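Side-chain contacts in N-alpha-acetyltransferase 30 (Saccharomyces cerevisiae, PDB 6YGA), which catalyses transfer of the acetyl group from acetyl-CoA to the N-terminal methionine of selected proteins, as the catalytic subunit of the heterotrimeric NatC complex: residues 84-88 / 89-93; 121-124 / 125-128; 36-39 / 40-44; 104-107 / 108-112. All coordinates share one frame; numbering follows the deposited sequence.

How the interactions relate
All four contacts are local and belong to the single GNAT domain, in the chain order 3, 1, 4, 2. Interaction 1 turns the chain out of strand 76-86 toward helix 95-109, and interaction 4 closes that same helix with centres about 24 Å away, so the two bracket it. Interaction 2 starts helix 124-131, its centre about 15 Å from that of interaction 1; both lie at strand-to-helix turns, the first at the cofactor signature of the family. No acetyl-CoA is bound here. Interactions 3 and 4, centres about 17 Å apart, both touch the N-alpha-acetyltransferase 35 subunit, and interaction 3 also the N-alpha-acetyltransferase 38 subunit, whereas no partner subunit touches interactions 1 and 2.

Interaction 1: 84-88 / 89-93; sequences LAVES and TYRGH
With CG set beside the backbone N and a slight bend at chi2 (-149°), the Arg91 chain runs back over the turn, bringing its guanidinium to the carbonyl of Val86, while Val86 CG1, placed beside its own carbonyl carbon, leans toward the backbone of Tyr90. The evidence for the polar link is modest: Arg91 NE lies 3.1 Å from Val86 O, but the N-H...O angle of 122° makes this a weak hydrogen bond. The guanidinium is laid over the backbone, one face resting on Ser88, whose CA sits 3.6 Å above its plane and toward the rim. The aliphatic part of the arginine also packs on the turn, with Arg91 CG 3.2 Å from Glu87 O and 4.1 Å from Val86 CG1. That same Glu87 O accepts from Tyr90 N at 3.0 Å (145°), the donor standing above the carbonyl plane; an i to i+3 bond of this kind defines the short 3-10 turn. Glu87 and Thr89 run side by side, CG of the former 3.9 Å from OG1 of the latter, and Tyr90 CB completes the apolar side 4.3 Å from Val86 CG1. Arg91 opens the sequence pattern R-x-x-G-x-A, the GNAT signature whose loop binds the pyrophosphate of acetyl-CoA in relatives, consistent with a similar role here. Around the turn, Tyr90 OH bonds to Asp52, and Arg91 NH2 forms a long, weak ion pair with Asp26 of helix 13-26. Strand 61-72 pairs with strand 76-86 and packs Ile62 on Glu87 and Tyr90, while helix 95-109 meets Val86 through Ala96 and Tyr90 through Ile95.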
loop_
_atom_site.group_PDB
_atom_site.type_symbol
_atom_site.label_atom_id
_atom_site.label_comp_id
_atom_site.label_asym_id
_atom_site.label_seq_id
_atom_site.Cartn_x
_atom_site.Cartn_y
_atom_site.Cartn_z
ATOM N N LEU A 84 -20.672 6.885 9.496
ATOM C CA LEU A 84 -20.998 8.049 10.312
ATOM C C LEU A 84 -21.338 9.196 9.377
ATOM O O LEU A 84 -20.487 9.635 8.599
ATOM C CB LEU A 84 -19.836 8.433 11.232
ATOM C CG LEU A 84 -20.089 9.609 12.181
ATOM C CD1 LEU A 84 -21.222 9.286 13.151
ATOM C CD2 LEU A 84 -18.818 9.970 12.933
ATOM N N ALA A 85 -22.576 9.675 9.450
ATOM C CA ALA A 85 -23.038 10.756 8.593
ATOM C C ALA A 85 -23.834 11.752 9.422
ATOM O O ALA A 85 -24.595 11.364 10.313
ATOM C CB ALA A 85 -23.893 10.227 7.433
ATOM N N VAL A 86 -23.633 13.037 9.137
ATOM C CA VAL A 86 -24.380 14.125 9.758
ATOM C C VAL A 86 -24.818 15.070 8.651
ATOM O O VAL A 86 -24.016 15.416 7.776
ATOM C CB VAL A 86 -23.544 14.873 10.817
ATOM C CG1 VAL A 86 -24.221 16.180 11.213
ATOM C CG2 VAL A 86 -23.323 13.996 12.041
ATOM N N GLU A 87 -26.086 15.474 8.680
ATOM C CA GLU A 87 -26.631 16.328 7.633
ATOM C C GLU A 87 -25.880 17.653 7.571
ATOM O O GLU A 87 -25.429 18.188 8.587
ATOM C CB GLU A 87 -28.120 16.566 7.874
ATOM C CG GLU A 87 -28.879 17.037 6.650
ATOM C CD GLU A 87 -30.365 16.769 6.757
ATOM O OE1 GLU A 87 -30.750 15.877 7.542
ATOM O OE2 GLU A 87 -31.148 17.449 6.060
ATOM N N SER A 88 -25.753 18.187 6.353
ATOM C CA SER A 88 -24.897 19.350 6.128
ATOM C C SER A 88 -25.351 20.555 6.944
ATOM O O SER A 88 -24.522 21.326 7.440
ATOM C CB SER A 88 -24.870 19.690 4.637
ATOM O OG SER A 88 -23.954 20.735 4.363
ATOM N N THR A 89 -26.664 20.736 7.099
ATOM C CA THR A 89 -27.173 21.883 7.843
ATOM C C THR A 89 -26.901 21.775 9.338
ATOM O O THR A 89 -26.878 22.803 10.025
ATOM C CB THR A 89 -28.675 22.046 7.604
ATOM O OG1 THR A 89 -29.322 20.775 7.743
ATOM C CG2 THR A 89 -28.939 22.593 6.214
ATOM N N TYR A 90 -26.684 20.566 9.853
ATOM C CA TYR A 90 -26.520 20.341 11.283
ATOM C C TYR A 90 -25.068 20.135 11.694
ATOM O O TYR A 90 -24.808 19.760 12.841
ATOM C CB TYR A 90 -27.361 19.142 11.721
ATOM C CG TYR A 90 -28.838 19.443 11.819
ATOM C CD1 TYR A 90 -29.649 19.420 10.692
ATOM C CD2 TYR A 90 -29.419 19.759 13.039
ATOM C CE1 TYR A 90 -31.002 19.703 10.779
ATOM C CE2 TYR A 90 -30.769 20.041 13.137
ATOM C CZ TYR A 90 -31.556 20.011 12.006
ATOM O OH TYR A 90 -32.900 20.288 12.101
ATOM N N ARG A 91 -24.117 20.374 10.796
ATOM C CA ARG A 91 -22.716 20.197 11.142
ATOM C C ARG A 91 -22.229 21.344 12.021
ATOM O O ARG A 91 -22.740 22.467 11.964
ATOM C CB ARG A 91 -21.864 20.098 9.877
ATOM C CG ARG A 91 -22.323 19.009 8.923
ATOM C CD ARG A 91 -21.164 18.418 8.141
ATOM N NE ARG A 91 -21.586 17.291 7.313
ATOM C CZ ARG A 91 -21.734 17.344 5.994
ATOM N NH1 ARG A 91 -21.482 18.470 5.339
ATOM N NH2 ARG A 91 -22.126 16.268 5.325
ATOM N N GLY A 92 -21.234 21.047 12.852
ATOM C CA GLY A 92 -20.657 22.037 13.736
ATOM C C GLY A 92 -21.316 22.163 15.090
ATOM O O GLY A 92 -21.055 23.144 15.796
ATOM N N HIS A 93 -22.161 21.205 15.477
ATOM C CA HIS A 93 -22.848 21.244 16.763
ATOM C C HIS A 93 -22.494 20.047 17.639
ATOM O O HIS A 93 -23.226 19.738 18.584
ATOM C CB HIS A 93 -24.362 21.327 16.560
ATOM C CG HIS A 93 -24.811 22.560 15.836
ATOM N ND1 HIS A 93 -24.536 23.833 16.289
ATOM C CD2 HIS A 93 -25.524 22.715 14.694
ATOM C CE1 HIS A 93 -25.055 24.717 15.457
ATOM N NE2 HIS A 93 -25.661 24.066 14.481
#

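Interaction 2: 121-124 / 125-128; sequences VENS and AALN
Asn123 and Ala126 face each other across the first turn of helix 124-131, their CA atoms 5.5 Å apart, and the chain enters that turn through an inverse gamma turn centred on Asn123, with a weak bond of 3.1 Å from Ser124 N to Glu122 O. Asn123 is the N-cap. Its CG stands anti to the backbone nitrogen (chi1 -165°), which swings the amide alongside the helix start, where OD1 accepts from Ala126 N at 3.0 Å. The N-H points fairly well at the oxygen (155°), but the donor lies 55° out of the amide plane, so the bond does not use a lone-pair direction. The methyl of Ala126 is pressed against the same amide, its CB 3.3 Å from Asn123 OD1. Rotation of the amide is restrained from its other end too, because ND2 bonds to Glu120 OE1 at the end of strand 114-120. The cap thus ties the incoming strand to the helix and answers one of the amide hydrogens that the first turn leaves without an i-4 carbonyl; the oxygen probably also interacts favourably with the positive end of the helix dipole. Regular helical bonding takes over at once, with Leu127 N to Asn123 O at 3.0 Å and Asn128 N to Ser124 O at 2.9 Å. This is the strand-to-helix passage in the second half of the GNAT fold. The Leu127 side chain packs on strands 114-120 and 151-157, touching Thr119, Phe152 and Leu154. On the way it skirts the cap backbone, with Leu127 CG 3.3 Å from Asn123 O and CD1 3.7 Å from Val121 O.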
loop_
_atom_site.group_PDB
_atom_site.type_symbol
_atom_site.label_atom_id
_atom_site.label_comp_id
_atom_site.label_asym_id
_atom_site.label_seq_id
_atom_site.Cartn_x
_atom_site.Cartn_y
_atom_site.Cartn_z
ATOM N N VAL A 121 -6.398 9.681 5.824
ATOM C CA VAL A 121 -5.319 10.408 6.478
ATOM C C VAL A 121 -5.453 11.906 6.256
ATOM O O VAL A 121 -4.881 12.697 7.016
ATOM C CB VAL A 121 -3.948 9.905 5.990
ATOM C CG1 VAL A 121 -3.906 8.387 6.011
ATOM C CG2 VAL A 121 -3.650 10.433 4.600
ATOM N N GLU A 122 -6.200 12.318 5.232
ATOM C CA GLU A 122 -6.453 13.723 4.949
ATOM C C GLU A 122 -7.698 14.249 5.655
ATOM O O GLU A 122 -7.984 15.447 5.562
ATOM C CB GLU A 122 -6.589 13.941 3.437
ATOM C CG GLU A 122 -5.483 13.307 2.597
ATOM C CD GLU A 122 -4.113 13.929 2.831
ATOM O OE1 GLU A 122 -4.041 15.033 3.412
ATOM O OE2 GLU A 122 -3.104 13.312 2.425
ATOM N N ASN A 123 -8.441 13.384 6.349
ATOM C CA ASN A 123 -9.661 13.779 7.051
ATOM C C ASN A 123 -9.275 14.266 8.445
ATOM O O ASN A 123 -9.318 13.531 9.434
ATOM C CB ASN A 123 -10.645 12.617 7.103
ATOM C CG ASN A 123 -12.045 13.054 7.475
ATOM O OD1 ASN A 123 -12.237 14.062 8.157
ATOM N ND2 ASN A 123 -13.037 12.289 7.032
ATOM N N SER A 124 -8.888 15.541 8.511
ATOM C CA SER A 124 -8.450 16.123 9.776
ATOM C C SER A 124 -9.575 16.134 10.803
ATOM O O SER A 124 -9.347 15.855 11.985
ATOM C CB SER A 124 -7.929 17.541 9.541
ATOM O OG SER A 124 -7.001 17.571 8.468
ATOM N N ALA A 125 -10.797 16.455 10.372
ATOM C CA ALA A 125 -11.906 16.552 11.314
ATOM C C ALA A 125 -12.229 15.199 11.938
ATOM O O ALA A 125 -12.543 15.119 13.131
ATOM C CB ALA A 125 -13.135 17.137 10.618
ATOM N N ALA A 126 -12.154 14.123 11.150
ATOM C CA ALA A 126 -12.406 12.791 11.693
ATOM C C ALA A 126 -11.277 12.350 12.617
ATOM O O ALA A 126 -11.530 11.777 13.684
ATOM C CB ALA A 126 -12.594 11.786 10.560
ATOM N N LEU A 127 -10.027 12.607 12.223
ATOM C CA LEU A 127 -8.891 12.251 13.070
ATOM C C LEU A 127 -8.943 12.992 14.398
ATOM O O LEU A 127 -8.675 12.407 15.454
ATOM C CB LEU A 127 -7.575 12.550 12.349
ATOM C CG LEU A 127 -7.200 11.649 11.170
ATOM C CD1 LEU A 127 -5.914 12.121 10.502
ATOM C CD2 LEU A 127 -7.062 10.213 11.641
ATOM N N ASN A 128 -9.286 14.281 14.365
ATOM C CA ASN A 128 -9.356 15.055 15.600
ATOM C C ASN A 128 -10.463 14.538 16.511
ATOM O O ASN A 128 -10.298 14.488 17.736
ATOM C CB ASN A 128 -9.559 16.534 15.272
ATOM C CG ASN A 128 -9.480 17.420 16.498
ATOM O OD1 ASN A 128 -8.407 17.904 16.862
ATOM N ND2 ASN A 128 -10.621 17.650 17.136
#

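Interaction 3: 36-39 / 40-44; sequences YRYF and LNQWP
One face of the Tyr38 ring receives the six-membered edge of Trp43, whose CZ3 stands 3.7 Å above the tyrosine plane and toward its rim. The planes are 76° apart and the centroids 5.3 Å, a T-shaped, edge-to-face pair. Phe39 CE2 lies in plane at the edge of the Tyr38 ring, and Tyr38 CD2 in turn sits over a face of Phe39. Against the indole, Gln42 CB packs on one face while Phe39 O lies near the plane at the edge. A chi1 of 158° turns the Tyr38 ring toward the C-terminal end of the helix, where it meets Trp43, five residues on. The backbone supports it: Leu40 N bonds to Tyr36 O at 2.9 Å and Trp43 N to Phe39 O at 2.8 Å. Helix 33-40 is the second helix of the GNAT domain, leading into strand 47-52, and its end lies against the partner subunits. Arg37 and Asn41 meet there with guanidinium and amide planes 67° apart. Asn41 OD1 is 3.1 Å from Arg37 NH1, but the angle is too poor for a hydrogen bond, and Asn41 OD1 also lies 3.2 Å from Arg37 CG. The stronger partner of Arg37 is Asp32 of the N-alpha-acetyltransferase 38 chain, salt-bridged to NE, while Asn41 ND2 bonds weakly to Glu38 O of the N-alpha-acetyltransferase 35 chain.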
loop_
_atom_site.group_PDB
_atom_site.type_symbol
_atom_site.label_atom_id
_atom_site.label_comp_id
_atom_site.label_asym_id
_atom_site.label_seq_id
_atom_site.Cartn_x
_atom_site.Cartn_y
_atom_site.Cartn_z
ATOM N N TYR A 36 -26.470 -2.226 3.821
ATOM C CA TYR A 36 -27.197 -1.735 4.987
ATOM C C TYR A 36 -27.895 -2.870 5.721
ATOM O O TYR A 36 -28.020 -2.839 6.950
ATOM C CB TYR A 36 -28.211 -0.673 4.565
ATOM C CG TYR A 36 -27.584 0.597 4.044
ATOM C CD1 TYR A 36 -27.134 1.578 4.917
ATOM C CD2 TYR A 36 -27.442 0.816 2.682
ATOM C CE1 TYR A 36 -26.557 2.742 4.448
ATOM C CE2 TYR A 36 -26.866 1.978 2.202
ATOM C CZ TYR A 36 -26.425 2.937 3.090
ATOM O OH TYR A 36 -25.851 4.097 2.623
ATOM N N ARG A 37 -28.355 -3.881 4.985
ATOM C CA ARG A 37 -29.053 -4.990 5.619
ATOM C C ARG A 37 -28.087 -5.902 6.364
ATOM O O ARG A 37 -28.477 -6.551 7.340
ATOM C CB ARG A 37 -29.840 -5.766 4.568
ATOM C CG ARG A 37 -31.081 -6.422 5.111
ATOM C CD ARG A 37 -32.235 -6.341 4.132
ATOM N NE ARG A 37 -32.872 -5.028 4.122
ATOM C CZ ARG A 37 -33.827 -4.656 4.969
ATOM N NH1 ARG A 37 -34.248 -5.494 5.906
ATOM N NH2 ARG A 37 -34.359 -3.444 4.882
ATOM N N TYR A 38 -26.828 -5.959 5.924
ATOM C CA TYR A 38 -25.818 -6.721 6.650
ATOM C C TYR A 38 -25.569 -6.128 8.030
ATOM O O TYR A 38 -25.396 -6.862 9.010
ATOM C CB TYR A 38 -24.522 -6.766 5.837
ATOM C CG TYR A 38 -23.274 -7.056 6.645
ATOM C CD1 TYR A 38 -22.976 -8.346 7.062
ATOM C CD2 TYR A 38 -22.386 -6.039 6.973
ATOM C CE1 TYR A 38 -21.834 -8.615 7.792
ATOM C CE2 TYR A 38 -21.242 -6.297 7.703
ATOM C CZ TYR A 38 -20.970 -7.585 8.109
ATOM O OH TYR A 38 -19.831 -7.841 8.834
ATOM N N PHE A 39 -25.555 -4.797 8.128
ATOM C CA PHE A 39 -25.352 -4.139 9.413
ATOM C C PHE A 39 -26.623 -4.147 10.258
ATOM O O PHE A 39 -26.615 -4.618 11.400
ATOM C CB PHE A 39 -24.878 -2.699 9.199
ATOM C CG PHE A 39 -23.395 -2.563 8.977
ATOM C CD1 PHE A 39 -22.523 -2.534 10.053
ATOM C CD2 PHE A 39 -22.875 -2.435 7.696
ATOM C CE1 PHE A 39 -21.160 -2.399 9.859
ATOM C CE2 PHE A 39 -21.510 -2.300 7.495
ATOM C CZ PHE A 39 -20.652 -2.283 8.579
ATOM N N LEU A 40 -27.726 -3.636 9.710
ATOM C CA LEU A 40 -28.876 -3.285 10.538
ATOM C C LEU A 40 -29.697 -4.496 10.961
ATOM O O LEU A 40 -30.279 -4.491 12.051
ATOM C CB LEU A 40 -29.764 -2.279 9.801
ATOM C CG LEU A 40 -29.426 -0.792 9.960
ATOM C CD1 LEU A 40 -28.023 -0.449 9.468
ATOM C CD2 LEU A 40 -30.469 0.060 9.248
ATOM N N ASN A 41 -29.769 -5.530 10.126
ATOM C CA ASN A 41 -30.542 -6.707 10.497
ATOM C C ASN A 41 -29.808 -7.587 11.500
ATOM O O ASN A 41 -30.444 -8.191 12.371
ATOM C CB ASN A 41 -30.907 -7.506 9.246
ATOM C CG ASN A 41 -32.059 -6.887 8.486
ATOM O OD1 ASN A 41 -31.994 -5.725 8.076
ATOM N ND2 ASN A 41 -33.124 -7.654 8.296
ATOM N N GLN A 42 -28.481 -7.653 11.418
ATOM C CA GLN A 42 -27.713 -8.509 12.310
ATOM C C GLN A 42 -27.254 -7.793 13.576
ATOM O O GLN A 42 -27.136 -8.431 14.630
ATOM C CB GLN A 42 -26.514 -9.089 11.560
ATOM C CG GLN A 42 -26.927 -9.910 10.341
ATOM C CD GLN A 42 -25.759 -10.574 9.644
ATOM O OE1 GLN A 42 -24.781 -9.919 9.277
ATOM N NE2 GLN A 42 -25.857 -11.883 9.451
ATOM N N TRP A 43 -27.004 -6.485 13.510
ATOM C CA TRP A 43 -26.691 -5.672 14.686
ATOM C C TRP A 43 -27.633 -4.473 14.730
ATOM O O TRP A 43 -27.196 -3.324 14.578
ATOM C CB TRP A 43 -25.238 -5.203 14.675
ATOM C CG TRP A 43 -24.236 -6.311 14.680
ATOM C CD1 TRP A 43 -23.705 -6.935 15.772
ATOM C CD2 TRP A 43 -23.631 -6.918 13.534
ATOM N NE1 TRP A 43 -22.812 -7.900 15.375
ATOM C CE2 TRP A 43 -22.747 -7.908 14.007
ATOM C CE3 TRP A 43 -23.753 -6.723 12.155
ATOM C CZ2 TRP A 43 -21.991 -8.701 13.151
ATOM C CZ3 TRP A 43 -23.000 -7.511 11.306
ATOM C CH2 TRP A 43 -22.130 -8.488 11.807
ATOM N N PRO A 44 -28.934 -4.701 14.939
ATOM C CA PRO A 44 -29.847 -3.554 15.064
ATOM C C PRO A 44 -29.557 -2.705 16.284
ATOM O O PRO A 44 -29.818 -1.497 16.270
ATOM C CB PRO A 44 -31.229 -4.215 15.146
ATOM C CG PRO A 44 -30.956 -5.555 15.718
ATOM C CD PRO A 44 -29.632 -5.980 15.159
#

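Interaction 4: 104-107 / 108-112; sequences IDKM and QREHC
Asp105 and Arg109 meet with carboxylate and guanidinium planes 44° apart, through a single oxygen. Asp105 OD1 lies in the guanidinium plane, taking a short bond of 2.6 Å from Arg109 NE and a weak one of 3.0 Å from NH2. With chi1 at -176° the Asp105 carboxylate is carried to that edge. The Lys106 side chain crosses that of Arg109 at about a right angle. Lys106 CA lies 3.6 Å above the guanidinium plane, offset toward its rim, and the lysine chain bends at chi2 before NZ reaches Glu110 OE2 at 3.2 Å, on the anti side and 29° out of the carboxylate plane. The two salt bridges, both i to i+4, probably offset the approach of Lys106 NZ to Arg109 NH1, 4.3 Å. Helix 95-109, the crossover helix of a beta-alpha-beta unit, ends in a Schellman motif: Cys112 N bonds to Met107 O at 2.9 Å, and His111, the C-prime residue with positive phi, bonds through its N to Gln108 O at 2.8 Å. Cys112, its SG 3.8 Å from CB of selenomethionine Met107, also touches Met69 of strand 61-72, while Phe578 of the N-alpha-acetyltransferase 35 chain packs on Ile104, Asp105 and Gln108.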
loop_
_atom_site.group_PDB
_atom_site.type_symbol
_atom_site.label_atom_id
_atom_site.label_comp_id
_atom_site.label_asym_id
_atom_site.label_seq_id
_atom_site.Cartn_x
_atom_site.Cartn_y
_atom_site.Cartn_z
ATOM N N ILE A 104 -20.080 3.858 21.132
ATOM C CA ILE A 104 -18.999 3.207 21.865
ATOM C C ILE A 104 -19.472 2.793 23.252
ATOM O O ILE A 104 -19.109 1.724 23.756
ATOM C CB ILE A 104 -17.765 4.127 21.932
ATOM C CG1 ILE A 104 -17.213 4.379 20.528
ATOM C CG2 ILE A 104 -16.685 3.520 22.822
ATOM C CD1 ILE A 104 -15.962 5.236 20.512
ATOM N N ASP A 105 -20.299 3.629 23.885
ATOM C CA ASP A 105 -20.855 3.276 25.187
ATOM C C ASP A 105 -21.692 2.005 25.098
ATOM O O ASP A 105 -21.639 1.155 25.995
ATOM C CB ASP A 105 -21.681 4.443 25.731
ATOM C CG ASP A 105 -22.218 4.187 27.127
ATOM O OD1 ASP A 105 -23.201 3.428 27.259
ATOM O OD2 ASP A 105 -21.654 4.741 28.095
ATOM N N LYS A 106 -22.456 1.851 24.014
ATOM C CA LYS A 106 -23.249 0.640 23.823
ATOM C C LYS A 106 -22.353 -0.575 23.621
ATOM O O LYS A 106 -22.587 -1.639 24.205
ATOM C CB LYS A 106 -24.194 0.822 22.634
ATOM C CG LYS A 106 -24.977 -0.425 22.244
ATOM C CD LYS A 106 -25.865 -0.908 23.381
ATOM C CE LYS A 106 -26.707 -2.106 22.959
ATOM N NZ LYS A 106 -27.537 -2.618 24.083
HETATM N N MSE A 107 -21.321 -0.434 22.794
HETATM C CA MSE A 107 -20.424 -1.543 22.492
HETATM C C MSE A 107 -19.577 -1.920 23.710
HETATM O O MSE A 107 -19.282 -3.096 23.917
HETATM C CB MSE A 107 -19.539 -1.199 21.285
HETATM C CG MSE A 107 -20.328 -1.079 19.979
HETATM SE SE MSE A 107 -19.235 -0.928 18.366
HETATM C CE MSE A 107 -18.860 0.985 18.401
ATOM N N GLN A 108 -19.208 -0.931 24.529
ATOM C CA GLN A 108 -18.514 -1.243 25.776
ATOM C C GLN A 108 -19.418 -2.017 26.726
ATOM O O GLN A 108 -18.980 -2.987 27.358
ATOM C CB GLN A 108 -18.009 0.036 26.443
ATOM C CG GLN A 108 -17.317 -0.213 27.771
ATOM C CD GLN A 108 -16.609 1.015 28.297
ATOM O OE1 GLN A 108 -17.193 2.095 28.381
ATOM N NE2 GLN A 108 -15.338 0.860 28.644
ATOM N N ARG A 109 -20.682 -1.604 26.841
ATOM C CA ARG A 109 -21.630 -2.346 27.663
ATOM C C ARG A 109 -21.916 -3.722 27.082
ATOM O O ARG A 109 -22.343 -4.616 27.819
ATOM C CB ARG A 109 -22.930 -1.550 27.831
ATOM C CG ARG A 109 -22.814 -0.390 28.816
ATOM C CD ARG A 109 -24.138 0.344 29.036
ATOM N NE ARG A 109 -24.445 1.280 27.957
ATOM C CZ ARG A 109 -25.441 1.127 27.089
ATOM N NH1 ARG A 109 -26.244 0.076 27.173
ATOM N NH2 ARG A 109 -25.638 2.033 26.142
ATOM N N GLU A 110 -21.680 -3.915 25.787
ATOM C CA GLU A 110 -21.737 -5.234 25.178
ATOM C C GLU A 110 -20.408 -5.976 25.266
ATOM O O GLU A 110 -20.238 -6.995 24.590
ATOM C CB GLU A 110 -22.192 -5.128 23.720
ATOM C CG GLU A 110 -23.635 -4.655 23.567
ATOM C CD GLU A 110 -24.628 -5.540 24.307
ATOM O OE1 GLU A 110 -24.441 -6.774 24.306
ATOM O OE2 GLU A 110 -25.595 -5.003 24.892
ATOM N N HIS A 111 -19.468 -5.480 26.072
ATOM C CA HIS A 111 -18.237 -6.185 26.406
ATOM C C HIS A 111 -17.252 -6.236 25.239
ATOM O O HIS A 111 -16.435 -7.158 25.149
ATOM C CB HIS A 111 -18.537 -7.598 26.916
ATOM C CG HIS A 111 -19.539 -7.637 28.029
ATOM N ND1 HIS A 111 -20.860 -7.987 27.840
ATOM C CD2 HIS A 111 -19.406 -7.379 29.352
ATOM C CE1 HIS A 111 -21.495 -7.942 28.999
ATOM N NE2 HIS A 111 -20.636 -7.575 29.931
ATOM N N CYS A 112 -17.333 -5.270 24.323
ATOM C CA CYS A 112 -16.297 -5.128 23.308
ATOM C C CYS A 112 -14.966 -4.824 23.981
ATOM O O CYS A 112 -14.896 -4.042 24.932
ATOM C CB CYS A 112 -16.654 -4.016 22.317
ATOM S SG CYS A 112 -17.773 -4.519 20.985
#